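Local coordinates for sarcolemmal membrane-associated protein (Homo sapiens, PDB 6AR0) that associates with the STRIPAK core to form an extended complex that dephosphorylates STK3 and inhibits Hippo signalling, and is represented here by its FHA domain, at residues A[5-10]-A[17-22]; A[100-105]-A[120-125]; A[28-33]-A[56-61]. All coordinates share one frame; numbering follows the deposited sequence.

Interaction 1 of 3, residues A[5-10]-A[17-22]; sequences LAIFTC and FQERHV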
ATOM      1  N   LEU A   5      -2.541 -12.455  -5.751  1.00  8.91           N
ATOM      2  CA  LEU A   5      -1.839 -12.252  -4.494  1.00  8.24           C
ATOM      3  C   LEU A   5      -0.871 -11.081  -4.610  1.00  7.44           C
ATOM      4  O   LEU A   5      -0.119 -10.974  -5.588  1.00  7.60           O
ATOM      5  CB  LEU A   5      -1.036 -13.515  -4.135  1.00  8.70           C
ATOM      6  CG  LEU A   5      -0.046 -13.454  -2.973  1.00  8.59           C
ATOM      7  CD1 LEU A   5      -0.753 -13.171  -1.653  1.00  9.66           C
ATOM      8  CD2 LEU A   5       0.752 -14.740  -2.892  1.00 11.54           C
ATOM      9  N   ALA A   6      -0.871 -10.236  -3.584  1.00  7.12           N
ATOM     10  CA  ALA A   6       0.143  -9.208  -3.381  1.00  6.74           C
ATOM     11  C   ALA A   6       0.868  -9.499  -2.081  1.00  7.92           C
ATOM     12  O   ALA A   6       0.234  -9.600  -1.021  1.00  8.55           O
ATOM     13  CB  ALA A   6      -0.490  -7.822  -3.286  1.00  7.72           C
ATOM     14  N   ILE A   7       2.189  -9.621  -2.151  1.00  6.84           N
ATOM     15  CA  ILE A   7       3.020  -9.782  -0.966  1.00  7.30           C
ATOM     16  C   ILE A   7       3.692  -8.451  -0.678  1.00  6.94           C
ATOM     17  O   ILE A   7       4.380  -7.901  -1.540  1.00  8.34           O
ATOM     18  CB  ILE A   7       4.072 -10.887  -1.156  1.00  8.17           C
ATOM     19  CG1 ILE A   7       3.393 -12.247  -1.388  1.00  9.29           C
ATOM     20  CG2 ILE A   7       5.004 -10.935   0.059  1.00  8.79           C
ATOM     21  CD1 ILE A   7       4.354 -13.409  -1.594  1.00 11.00           C
ATOM     22  N   PHE A   8       3.475  -7.934   0.527  1.00  7.30           N
ATOM     23  CA  PHE A   8       4.082  -6.687   0.990  1.00  7.50           C
ATOM     24  C   PHE A   8       5.199  -7.029   1.968  1.00  7.55           C
ATOM     25  O   PHE A   8       4.941  -7.668   2.988  1.00  8.62           O
ATOM     26  CB  PHE A   8       3.075  -5.831   1.766  1.00  8.12           C
ATOM     27  CG  PHE A   8       1.956  -5.236   0.947  1.00  8.55           C
ATOM     28  CD1 PHE A   8       1.940  -3.886   0.684  1.00 10.67           C
ATOM     29  CD2 PHE A   8       0.880  -6.002   0.515  1.00  8.94           C
ATOM     30  CE1 PHE A   8       0.901  -3.314  -0.025  1.00 13.61           C
ATOM     31  CE2 PHE A   8      -0.174  -5.430  -0.198  1.00 10.41           C
ATOM     32  CZ  PHE A   8      -0.157  -4.087  -0.456  1.00 12.14           C
ATOM     33  N   THR A   9       6.432  -6.600   1.672  1.00  7.88           N
ATOM     34  CA  THR A   9       7.554  -6.791   2.581  1.00  8.44           C
ATOM     35  C   THR A   9       8.112  -5.444   3.008  1.00  8.34           C
ATOM     36  O   THR A   9       8.189  -4.500   2.219  1.00 10.93           O
ATOM     37  CB  THR A   9       8.658  -7.644   1.949  1.00  9.86           C
ATOM     38  OG1 THR A   9       9.048  -7.105   0.694  1.00 15.68           O
ATOM     39  CG2 THR A   9       8.158  -9.046   1.734  1.00 14.47           C
ATOM     40  N   CYS A  10       8.528  -5.363   4.259  1.00  9.16           N
ATOM     41  CA  CYS A  10       8.929  -4.109   4.880  1.00  9.08           C
ATOM     42  C   CYS A  10      10.344  -3.716   4.469  1.00  9.84           C
ATOM     43  O   CYS A  10      11.297  -4.470   4.703  1.00 14.10           O
ATOM     44  CB  CYS A  10       8.847  -4.327   6.387  1.00 10.61           C
ATOM     45  SG  CYS A  10       9.232  -2.951   7.448  1.00 12.01           S
ATOM     46  N   PHE A  17       6.607  -3.278  10.035  1.00  9.45           N
ATOM     47  CA  PHE A  17       5.420  -4.109   9.900  1.00  9.98           C
ATOM     48  C   PHE A  17       5.865  -5.502   9.502  1.00  9.35           C
ATOM     49  O   PHE A  17       6.963  -5.683   8.967  1.00 11.64           O
ATOM     50  CB  PHE A  17       4.392  -3.543   8.895  1.00  9.58           C
ATOM     51  CG  PHE A  17       4.844  -3.547   7.454  1.00  8.73           C
ATOM     52  CD1 PHE A  17       5.532  -2.466   6.916  1.00  8.81           C
ATOM     53  CD2 PHE A  17       4.548  -4.623   6.635  1.00  8.62           C
ATOM     54  CE1 PHE A  17       5.903  -2.459   5.589  1.00 10.05           C
ATOM     55  CE2 PHE A  17       4.921  -4.618   5.310  1.00  8.96           C
ATOM     56  CZ  PHE A  17       5.591  -3.537   4.781  1.00  9.00           C
ATOM     57  N   GLN A  18       5.007  -6.484   9.760  1.00  9.86           N
ATOM     58  CA  GLN A  18       5.284  -7.858   9.376  1.00  9.94           C
ATOM     59  C   GLN A  18       4.719  -8.151   7.990  1.00  9.21           C
ATOM     60  O   GLN A  18       3.664  -7.636   7.604  1.00  9.20           O
ATOM     61  CB  GLN A  18       4.714  -8.837  10.405  1.00 12.88           C
ATOM     62  CG  GLN A  18       5.268  -8.639  11.810  1.00 17.36           C
ATOM     63  CD  GLN A  18       6.790  -8.724  11.864  1.00 29.31           C
ATOM     64  OE1 GLN A  18       7.387  -9.711  11.428  1.00 27.61           O
ATOM     65  NE2 GLN A  18       7.424  -7.684  12.403  1.00 34.77           N
ATOM     66  N   GLU A  19       5.423  -9.009   7.261  1.00  9.68           N
ATOM     67  CA  GLU A  19       5.097  -9.315   5.874  1.00  9.09           C
ATOM     68  C   GLU A  19       3.635  -9.714   5.717  1.00  9.08           C
ATOM     69  O   GLU A  19       3.094 -10.501   6.503  1.00 10.12           O
ATOM     70  CB  GLU A  19       6.003 -10.458   5.419  1.00 10.98           C
ATOM     71  CG  GLU A  19       5.742 -10.972   4.021  1.00 11.26           C
ATOM     72  CD  GLU A  19       6.789 -11.991   3.598  1.00 12.77           C
ATOM     73  OE1 GLU A  19       7.943 -11.902   4.081  1.00 16.94           O
ATOM     74  OE2 GLU A  19       6.459 -12.890   2.809  1.00 13.82           O
ATOM     75  N   ARG A  20       3.008  -9.202   4.656  1.00  7.75           N
ATOM     76  CA  ARG A  20       1.595  -9.435   4.391  1.00  7.66           C
ATOM     77  C   ARG A  20       1.432 -10.265   3.127  1.00  7.91           C
ATOM     78  O   ARG A  20       2.096 -10.009   2.119  1.00  8.41           O
ATOM     79  CB  ARG A  20       0.831  -8.119   4.229  1.00  7.87           C
ATOM     80  CG  ARG A  20       1.086  -7.110   5.330  1.00  8.17           C
ATOM     81  CD  ARG A  20       0.663  -7.647   6.699  1.00  8.34           C
ATOM     82  NE  ARG A  20       0.921  -6.677   7.762  1.00  8.63           N
ATOM     83  CZ  ARG A  20       0.115  -5.663   8.087  1.00  8.16           C
ATOM     84  NH1 ARG A  20      -1.030  -5.473   7.459  1.00  8.75           N
ATOM     85  NH2 ARG A  20       0.468  -4.822   9.042  1.00  9.24           N
ATOM     86  N   HIS A  21       0.554 -11.260   3.194  1.00  7.62           N
ATOM     87  CA  HIS A  21       0.150 -12.075   2.049  1.00  7.88           C
ATOM     88  C   HIS A  21      -1.307 -11.730   1.780  1.00  7.46           C
ATOM     89  O   HIS A  21      -2.205 -12.292   2.399  1.00  8.55           O
ATOM     90  CB  HIS A  21       0.329 -13.579   2.327  1.00  8.36           C
ATOM     91  CG  HIS A  21       1.756 -13.987   2.499  1.00  9.38           C
ATOM     92  ND1 HIS A  21       2.134 -15.280   2.800  1.00 10.72           N
ATOM     93  CD2 HIS A  21       2.896 -13.263   2.414  1.00 10.22           C
ATOM     94  CE1 HIS A  21       3.454 -15.328   2.881  1.00 10.24           C
ATOM     95  NE2 HIS A  21       3.939 -14.122   2.639  1.00  9.85           N
ATOM     96  N   VAL A  22      -1.524 -10.767   0.889  1.00  7.33           N
ATOM     97  CA  VAL A  22      -2.835 -10.142   0.697  1.00  7.61           C
ATOM     98  C   VAL A  22      -3.447 -10.690  -0.585  1.00  6.90           C
ATOM     99  O   VAL A  22      -3.031 -10.328  -1.687  1.00  8.49           O
ATOM    100  CB  VAL A  22      -2.736  -8.610   0.637  1.00  7.92           C
ATOM    101  CG1 VAL A  22      -4.121  -7.988   0.459  1.00  9.28           C
ATOM    102  CG2 VAL A  22      -2.057  -8.053   1.878  1.00  8.90           C
TER

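Interaction 2 of 3, residues A[100-105]-A[120-125]; sequences GDIIQF and CIVSTI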
ATOM      1  N   GLY A 100       7.699  -5.913  -7.975  1.00  8.42           N
ATOM      2  CA  GLY A 100       8.963  -5.278  -7.645  1.00 10.63           C
ATOM      3  C   GLY A 100       8.888  -3.798  -7.341  1.00  9.19           C
ATOM      4  O   GLY A 100       9.906  -3.202  -6.950  1.00 10.30           O
ATOM      5  N   ASP A 101       7.725  -3.189  -7.501  1.00  7.87           N
ATOM      6  CA  ASP A 101       7.572  -1.790  -7.152  1.00  7.65           C
ATOM      7  C   ASP A 101       7.797  -1.574  -5.657  1.00  7.27           C
ATOM      8  O   ASP A 101       7.545  -2.443  -4.815  1.00  8.84           O
ATOM      9  CB  ASP A 101       6.174  -1.287  -7.503  1.00  7.28           C
ATOM     10  CG  ASP A 101       5.973  -1.001  -8.972  1.00  7.15           C
ATOM     11  OD1 ASP A 101       6.955  -0.952  -9.741  1.00  8.71           O
ATOM     12  OD2 ASP A 101       4.786  -0.801  -9.341  1.00  7.77           O
ATOM     13  N   ILE A 102       8.260  -0.373  -5.337  1.00  7.85           N
ATOM     14  CA  ILE A 102       8.354   0.105  -3.962  1.00  7.95           C
ATOM     15  C   ILE A 102       7.167   1.033  -3.732  1.00  7.38           C
ATOM     16  O   ILE A 102       7.029   2.059  -4.403  1.00  8.54           O
ATOM     17  CB  ILE A 102       9.678   0.837  -3.702  1.00  9.50           C
ATOM     18  CG1 ILE A 102      10.872  -0.076  -4.012  1.00 12.20           C
ATOM     19  CG2 ILE A 102       9.717   1.357  -2.270  1.00 11.58           C
ATOM     20  CD1 ILE A 102      10.878  -1.365  -3.245  1.00 19.38           C
ATOM     21  N   ILE A 103       6.300   0.671  -2.805  1.00  7.09           N
ATOM     22  CA  ILE A 103       5.059   1.387  -2.539  1.00  7.48           C
ATOM     23  C   ILE A 103       5.157   2.019  -1.160  1.00  7.85           C
ATOM     24  O   ILE A 103       5.546   1.353  -0.199  1.00  9.70           O
ATOM     25  CB  ILE A 103       3.895   0.374  -2.554  1.00 12.10           C
ATOM     26  CG1 ILE A 103       3.872  -0.428  -3.853  1.00 12.34           C
ATOM     27  CG2 ILE A 103       2.573   1.037  -2.259  1.00 11.50           C
ATOM     28  CD1 ILE A 103       3.700   0.438  -5.011  1.00 11.97           C
ATOM     29  N   GLN A 104       4.768   3.284  -1.047  1.00  8.11           N
ATOM     30  CA  GLN A 104       4.876   4.021   0.206  1.00  7.49           C
ATOM     31  C   GLN A 104       3.536   4.651   0.555  1.00  7.64           C
ATOM     32  O   GLN A 104       2.871   5.231  -0.303  1.00  8.30           O
ATOM     33  CB  GLN A 104       5.962   5.093   0.097  1.00  8.15           C
ATOM     34  CG  GLN A 104       6.090   5.967   1.324  1.00  9.38           C
ATOM     35  CD  GLN A 104       7.231   6.946   1.200  1.00 10.57           C
ATOM     36  OE1 GLN A 104       8.320   6.577   0.745  1.00 13.06           O
ATOM     37  NE2 GLN A 104       7.011   8.192   1.604  1.00 11.53           N
ATOM     38  N   PHE A 105       3.151   4.540   1.822  1.00  8.07           N
ATOM     39  CA  PHE A 105       1.945   5.172   2.348  1.00  8.01           C
ATOM     40  C   PHE A 105       2.366   6.140   3.441  1.00  8.59           C
ATOM     41  O   PHE A 105       2.974   5.740   4.441  1.00  8.90           O
ATOM     42  CB  PHE A 105       0.968   4.141   2.906  1.00  8.64           C
ATOM     43  CG  PHE A 105       0.683   3.019   1.958  1.00  7.93           C
ATOM     44  CD1 PHE A 105       0.065   3.257   0.743  1.00  9.22           C
ATOM     45  CD2 PHE A 105       1.075   1.720   2.243  1.00  9.92           C
ATOM     46  CE1 PHE A 105      -0.188   2.222  -0.145  1.00  9.84           C
ATOM     47  CE2 PHE A 105       0.828   0.687   1.353  1.00 10.70           C
ATOM     48  CZ  PHE A 105       0.209   0.935   0.168  1.00 10.27           C
ATOM     49  N   CYS A 120       6.761   6.161   8.128  1.00 11.53           N
ATOM     50  CA  CYS A 120       5.702   5.828   7.181  1.00 11.52           C
ATOM     51  C   CYS A 120       5.887   4.388   6.707  1.00 11.79           C
ATOM     52  O   CYS A 120       6.894   3.733   7.016  1.00 12.04           O
ATOM     53  CB  CYS A 120       5.714   6.800   5.990  1.00 11.50           C
ATOM     54  SG  CYS A 120       7.216   6.770   5.005  1.00 11.75           S
ATOM     55  N   ILE A 121       4.919   3.870   5.954  1.00  7.77           N
ATOM     56  CA  ILE A 121       5.015   2.499   5.470  1.00  8.10           C
ATOM     57  C   ILE A 121       5.712   2.523   4.118  1.00  7.63           C
ATOM     58  O   ILE A 121       5.258   3.204   3.192  1.00  8.69           O
ATOM     59  CB  ILE A 121       3.628   1.860   5.372  1.00  8.59           C
ATOM     60  CG1 ILE A 121       2.984   1.750   6.757  1.00  9.46           C
ATOM     61  CG2 ILE A 121       3.694   0.506   4.669  1.00  8.52           C
ATOM     62  CD1 ILE A 121       3.690   0.838   7.736  1.00  9.92           C
ATOM     63  N   VAL A 122       6.822   1.791   4.008  1.00  7.86           N
ATOM     64  CA  VAL A 122       7.573   1.662   2.762  1.00  8.08           C
ATOM     65  C   VAL A 122       7.730   0.168   2.509  1.00  7.49           C
ATOM     66  O   VAL A 122       8.323  -0.544   3.330  1.00  8.10           O
ATOM     67  CB  VAL A 122       8.950   2.356   2.812  1.00  8.80           C
ATOM     68  CG1 VAL A 122       9.587   2.358   1.432  1.00 10.01           C
ATOM     69  CG2 VAL A 122       8.838   3.784   3.351  1.00  9.84           C
ATOM     70  N   SER A 123       7.194  -0.308   1.391  1.00  7.51           N
ATOM     71  CA  SER A 123       7.089  -1.743   1.151  1.00  7.94           C
ATOM     72  C   SER A 123       7.565  -2.095  -0.248  1.00  9.37           C
ATOM     73  O   SER A 123       7.396  -1.319  -1.191  1.00 14.71           O
ATOM     74  CB  SER A 123       5.614  -2.156   1.299  1.00  8.76           C
ATOM     75  OG  SER A 123       5.318  -3.535   1.220  1.00 12.72           O
ATOM     76  N   THR A 124       8.172  -3.258  -0.393  1.00  8.13           N
ATOM     77  CA  THR A 124       8.251  -3.868  -1.708  1.00  7.72           C
ATOM     78  C   THR A 124       6.962  -4.635  -1.917  1.00  8.78           C
ATOM     79  O   THR A 124       6.451  -5.251  -0.977  1.00 12.23           O
ATOM     80  CB  THR A 124       9.404  -4.867  -1.762  1.00 10.33           C
ATOM     81  OG1 THR A 124      10.615  -4.195  -1.428  1.00 13.29           O
ATOM     82  CG2 THR A 124       9.525  -5.514  -3.144  1.00 14.00           C
ATOM     83  N   ILE A 125       6.421  -4.603  -3.130  1.00  8.08           N
ATOM     84  CA  ILE A 125       5.234  -5.390  -3.458  1.00  8.63           C
ATOM     85  C   ILE A 125       5.604  -6.370  -4.564  1.00  9.72           C
ATOM     86  O   ILE A 125       6.192  -5.979  -5.578  1.00 12.17           O
ATOM     87  CB  ILE A 125       4.009  -4.508  -3.801  1.00  9.81           C
ATOM     88  CG1 ILE A 125       2.686  -5.285  -3.705  1.00 10.10           C
ATOM     89  CG2 ILE A 125       4.185  -3.810  -5.150  1.00 12.14           C
ATOM     90  CD1 ILE A 125       1.412  -4.419  -3.730  1.00 11.36           C
TER

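Interaction 3 of 3, residues A[28-33]-A[56-61]; sequences IKIGRS and ALVWFD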
ATOM      1  N   ILE A  28      -8.804  -4.409  -1.864  1.00  8.58           N
ATOM      2  CA  ILE A  28      -8.439  -4.364  -0.454  1.00  8.98           C
ATOM      3  C   ILE A  28      -8.100  -2.931  -0.061  1.00  7.72           C
ATOM      4  O   ILE A  28      -7.308  -2.257  -0.733  1.00  8.42           O
ATOM      5  CB  ILE A  28      -7.266  -5.323  -0.176  1.00  9.70           C
ATOM      6  CG1 ILE A  28      -7.693  -6.783  -0.426  1.00 12.75           C
ATOM      7  CG2 ILE A  28      -6.740  -5.155   1.250  1.00 13.29           C
ATOM      8  CD1 ILE A  28      -8.828  -7.291   0.456  1.00 21.03           C
ATOM      9  N   LYS A  29      -8.693  -2.481   1.042  1.00  9.11           N
ATOM     10  CA  LYS A  29      -8.390  -1.173   1.592  1.00  9.07           C
ATOM     11  C   LYS A  29      -7.013  -1.178   2.245  1.00 10.42           C
ATOM     12  O   LYS A  29      -6.623  -2.134   2.933  1.00 11.68           O
ATOM     13  CB  LYS A  29      -9.437  -0.789   2.631  1.00 11.92           C
ATOM     14  CG  LYS A  29      -9.376   0.688   3.001  1.00 15.45           C
ATOM     15  CD  LYS A  29     -10.641   1.162   3.690  1.00 20.69           C
ATOM     16  CE  LYS A  29     -10.567   0.876   5.164  1.00 25.34           C
ATOM     17  NZ  LYS A  29     -11.777   1.393   5.857  1.00 22.73           N
ATOM     18  N   ILE A  30      -6.268  -0.113   1.996  1.00  8.54           N
ATOM     19  CA  ILE A  30      -5.045   0.212   2.718  1.00  7.95           C
ATOM     20  C   ILE A  30      -5.375   1.342   3.673  1.00  8.02           C
ATOM     21  O   ILE A  30      -5.973   2.344   3.265  1.00  8.83           O
ATOM     22  CB  ILE A  30      -3.950   0.646   1.735  1.00  8.14           C
ATOM     23  CG1 ILE A  30      -3.598  -0.527   0.809  1.00  9.66           C
ATOM     24  CG2 ILE A  30      -2.723   1.148   2.480  1.00  9.22           C
ATOM     25  CD1 ILE A  30      -3.176  -0.131  -0.569  1.00 10.08           C
ATOM     26  N   GLY A  31      -5.011   1.191   4.941  1.00  8.12           N
ATOM     27  CA  GLY A  31      -5.332   2.246   5.881  1.00  9.74           C
ATOM     28  C   GLY A  31      -4.763   1.976   7.253  1.00  8.36           C
ATOM     29  O   GLY A  31      -4.173   0.925   7.528  1.00  8.78           O
ATOM     30  N   ARG A  32      -4.977   2.949   8.125  1.00  9.33           N
ATOM     31  CA  ARG A  32      -4.468   2.909   9.488  1.00  9.60           C
ATOM     32  C   ARG A  32      -5.290   1.962  10.354  1.00 10.36           C
ATOM     33  O   ARG A  32      -6.516   1.879  10.214  1.00 11.84           O
ATOM     34  CB  ARG A  32      -4.548   4.316  10.084  1.00 11.84           C
ATOM     35  CG  ARG A  32      -3.818   4.470  11.398  1.00 12.25           C
ATOM     36  CD  ARG A  32      -3.857   5.889  11.902  1.00 14.55           C
ATOM     37  NE  ARG A  32      -5.184   6.245  12.403  1.00 18.53           N
ATOM     38  CZ  ARG A  32      -6.049   7.060  11.804  1.00 16.91           C
ATOM     39  NH1 ARG A  32      -5.762   7.667  10.660  1.00 17.39           N
ATOM     40  NH2 ARG A  32      -7.226   7.288  12.371  1.00 22.17           N
ATOM     41  N   SER A  33      -4.610   1.286  11.276  1.00  9.74           N
ATOM     42  CA  SER A  33      -5.269   0.449  12.264  1.00  9.98           C
ATOM     43  C   SER A  33      -6.236   1.275  13.102  1.00 12.99           C
ATOM     44  O   SER A  33      -5.865   2.322  13.640  1.00 13.87           O
ATOM     45  CB  SER A  33      -4.194  -0.152  13.162  1.00 11.79           C
ATOM     46  OG  SER A  33      -4.775  -0.927  14.180  1.00 12.49           O
ATOM     47  N   ALA A  56      -5.774   4.177   0.765  1.00  7.84           N
ATOM     48  CA  ALA A  56      -5.618   3.765  -0.621  1.00  7.66           C
ATOM     49  C   ALA A  56      -6.403   2.475  -0.819  1.00  7.67           C
ATOM     50  O   ALA A  56      -6.996   1.923   0.114  1.00  8.16           O
ATOM     51  CB  ALA A  56      -4.134   3.630  -0.992  1.00  8.38           C
ATOM     52  N   LEU A  57      -6.424   2.018  -2.065  1.00  8.02           N
ATOM     53  CA  LEU A  57      -7.123   0.815  -2.472  1.00  7.75           C
ATOM     54  C   LEU A  57      -6.238   0.082  -3.463  1.00  7.20           C
ATOM     55  O   LEU A  57      -5.665   0.710  -4.351  1.00  7.71           O
ATOM     56  CB  LEU A  57      -8.428   1.236  -3.142  1.00  9.61           C
ATOM     57  CG  LEU A  57      -9.509   0.186  -3.375  1.00 11.47           C
ATOM     58  CD1 LEU A  57     -10.017  -0.390  -2.064  1.00 12.12           C
ATOM     59  CD2 LEU A  57     -10.645   0.799  -4.165  1.00 14.09           C
ATOM     60  N   VAL A  58      -6.110  -1.238  -3.306  1.00  7.27           N
ATOM     61  CA  VAL A  58      -5.309  -2.064  -4.205  1.00  6.91           C
ATOM     62  C   VAL A  58      -6.171  -3.200  -4.737  1.00  6.95           C
ATOM     63  O   VAL A  58      -6.972  -3.783  -4.002  1.00  7.90           O
ATOM     64  CB  VAL A  58      -4.020  -2.579  -3.507  1.00  7.36           C
ATOM     65  CG1 VAL A  58      -4.320  -3.462  -2.291  1.00  8.78           C
ATOM     66  CG2 VAL A  58      -3.121  -3.298  -4.483  1.00  8.61           C
ATOM     67  N   TRP A  59      -6.012  -3.523  -6.022  1.00  7.05           N
ATOM     68  CA  TRP A  59      -6.838  -4.572  -6.599  1.00  6.95           C
ATOM     69  C   TRP A  59      -6.159  -5.199  -7.802  1.00  6.42           C
ATOM     70  O   TRP A  59      -5.201  -4.671  -8.369  1.00  7.33           O
ATOM     71  CB  TRP A  59      -8.232  -4.070  -6.978  1.00  8.34           C
ATOM     72  CG  TRP A  59      -8.324  -3.108  -8.149  1.00  7.62           C
ATOM     73  CD1 TRP A  59      -8.614  -3.416  -9.442  1.00  8.18           C
ATOM     74  CD2 TRP A  59      -8.188  -1.684  -8.092  1.00  7.73           C
ATOM     75  NE1 TRP A  59      -8.666  -2.272 -10.191  1.00  8.57           N
ATOM     76  CE2 TRP A  59      -8.415  -1.193  -9.385  1.00  7.68           C
ATOM     77  CE3 TRP A  59      -7.915  -0.776  -7.064  1.00  8.63           C
ATOM     78  CZ2 TRP A  59      -8.397   0.165  -9.680  1.00  8.78           C
ATOM     79  CZ3 TRP A  59      -7.887   0.570  -7.356  1.00  9.12           C
ATOM     80  CH2 TRP A  59      -8.124   1.029  -8.654  1.00 10.04           C
ATOM     81  N   PHE A  60      -6.717  -6.340  -8.190  1.00  7.42           N
ATOM     82  CA  PHE A  60      -6.375  -7.048  -9.413  1.00  7.47           C
ATOM     83  C   PHE A  60      -7.559  -6.991 -10.361  1.00  8.35           C
ATOM     84  O   PHE A  60      -8.684  -7.289  -9.961  1.00  9.45           O
ATOM     85  CB  PHE A  60      -6.053  -8.510  -9.096  1.00  8.12           C
ATOM     86  CG  PHE A  60      -5.760  -9.355 -10.306  1.00  9.29           C
ATOM     87  CD1 PHE A  60      -4.642  -9.117 -11.086  1.00 10.21           C
ATOM     88  CD2 PHE A  60      -6.601 -10.400 -10.663  1.00 10.28           C
ATOM     89  CE1 PHE A  60      -4.374  -9.913 -12.201  1.00 13.08           C
ATOM     90  CE2 PHE A  60      -6.324 -11.195 -11.764  1.00 12.51           C
ATOM     91  CZ  PHE A  60      -5.224 -10.944 -12.531  1.00 14.06           C
ATOM     92  N   ASP A  61      -7.305  -6.579 -11.598  1.00  9.16           N
ATOM     93  CA  ASP A  61      -8.321  -6.513 -12.642  1.00 11.41           C
ATOM     94  C   ASP A  61      -8.283  -7.841 -13.374  1.00 11.48           C
ATOM     95  O   ASP A  61      -7.381  -8.098 -14.177  1.00 14.42           O
ATOM     96  CB  ASP A  61      -8.004  -5.352 -13.574  1.00 12.76           C
ATOM     97  CG  ASP A  61      -9.047  -5.146 -14.635  1.00 14.50           C
ATOM     98  OD1 ASP A  61      -9.742  -6.119 -14.989  1.00 18.37           O
ATOM     99  OD2 ASP A  61      -9.144  -4.000 -15.131  1.00 16.89           O
TER

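Interaction 1 of 3, residues A[5-10]-A[17-22]
One face of the Phe-17 ring is covered by Cys-10, whose CB stands 3.7 Å from the ring centroid in a CH-pi contact, displaced toward the rim. Cys-10 SG lies more obliquely to the same ring and accepts a weak hydrogen bond from Phe-17 N. At the ring edge, close to its plane, Phe-8 O is 3.8 Å from Phe-17 CE2, while Phe-46 meets the ring edge-to-face. With CG set between its own backbone N and carbonyl carbon (chi1 67°), Phe-17 swings its ring back to the opposing strand. Replacing it with an alanine would probably uncover Cys-10 CB and open a gap beside Phe-8.

In the second flat group, His-21 NE2 donates a hydrogen bond to Glu-19 OE2 at 2.8 Å; the oxygen lies near the ring plane and is approached on its anti side, 27° out of the carboxylate plane. Ile-7 CG2 lies 3.9 Å from His-21 CD2. On the face that holds Phe-8, Arg-20 and Val-22, Phe-8 CD2 packs on Val-22 CG2 at 3.8 Å. Arg-20 sets its CB against Phe-8 CB, but its guanidinium leads off to the carbonyls of Asn-43 and Thr-45.

Paired backbone bonds join Ala-6 to Val-22 and Phe-8 to Arg-20, with Ile-7 and His-21 the non-hydrogen-bonded pair between. The arrangement is that of an antiparallel beta hairpin at the start of the FHA beta-sandwich.

Interaction 2 of 3, residues A[100-105]-A[120-125]
Backbone hydrogen bonds tie Ile-103 to Ser-123 and Phe-105 to Ile-121 in both directions, the bond from Ile-103 N to Ser-123 O measuring 2.8 Å. Beyond them, Gly-100 N donates to Ile-125 O, and Ile-125 N in turn donates to Asp-101 O. CA-H...O contacts fill the intervals, the shortest joining Gln-104 CA and Ile-121 O at 3.1 Å.

Apolar packing differs on the two faces. On the buried one, Ile-103 CG1 presses on Ile-125 CG2 at 3.6 Å, and Ile-121 CG2 sits at the edge of the Phe-105 ring, 3.8 Å from Phe-105 CD2. On the other, the side chains of Ile-102 and Val-122 cross, CG2 of the first on CG1 of the second, while the bend at chi2 (-57°) brings Ile-102 CD1 within 3.4 Å of Thr-124 OG1.

The polar side chains look mainly to partners beyond the two segments. The extended Gln-104 runs beside Val-122, its amide close to Cys-120 SG, and NE2 is bonded to Gly-106 O. The carboxylate of Asp-101 leads off from 120-125, OD2 accepting from Leu-98 N and OD1 from Asn-81 ND2.

With strand 5-10 on the far side of 117-128 and strand 78-80 on the far side of 102-105, this antiparallel pair forms the middle of one sheet of the FHA beta-sandwich.

Interaction 3 of 3, residues A[28-33]-A[56-61]
Ile-30 lays its terminal methyl over two residues of the neighbouring strand at once: CD1 is 3.9 Å from Ala-56 CB, and no farther from Val-58 CB, whose side chain it crosses at about a right angle. Ile-30 CG1 stands beside its own backbone N, and a chi2 of 148°, well short of fully extended, directs CD1 across to the two partners. Ile-28 adds to the same face, its CB 4.1 Å from Val-58 CG1, though the rest of its chain leads away. Leu-69 of strand 66-71 continues this apolar layer, touching both Ile-30 and Ala-56.

The opposite face is more peripheral. Leu-57 bends CD1 back over the partner strand to 3.5 Å from Ile-28 O, and the exposed Lys-29 carries its amino group to Asn-54 OD1.

Two hydrogen-bonded pairs frame Lys-29 and Leu-57. Ile-28 N reaches Val-58 O at 2.9 Å in a nearly straight bond (172° at the hydrogen). At the other pair Ile-30 N also donates to Ala-56 O, but from 46° above the carbonyl plane. Past Ile-30 the strands part: Gly-31 and Ser-33 bond to Phe-46 instead, and Arg-32 binds Leu-51 O. Gly-31 and Arg-32 match the Gly-Arg motif of FHA domains; in relatives this arginine contacts the phosphate, and Arg-32 probably does likewise.

Chemically, therefore, four backbone bonds set the pairing while aliphatic groups seal its inner face, consistent with a side built for the hydrophobic core of the sandwich and an outer face that mixes Leu-57 with the charged Lys-29.

In the fold
Interactions 1 and 2 belong to one sheet, because strand 5-10 lies beside strand 117-128; their centres are 10 Å apart. Thr-124 N and Thr-9 O, 2.9 Å apart, probably form a hydrogen bond across that seam, and Phe-17 CZ packs on Ser-123 OG. Interaction 3 lies in the other sheet, and the three contacts meet through the core between the two. Phe-105 CZ of interaction 2 touches Ile-30 CD1 at 3.6 Å, while Val-22 CG1 of interaction 1 meets Ile-28 CG1 at 3.9 Å, where the chain passes from the hairpin to strand 28-32. The loops leading on from 28-33 probably lie near the phosphopeptide site, as in related FHA domains.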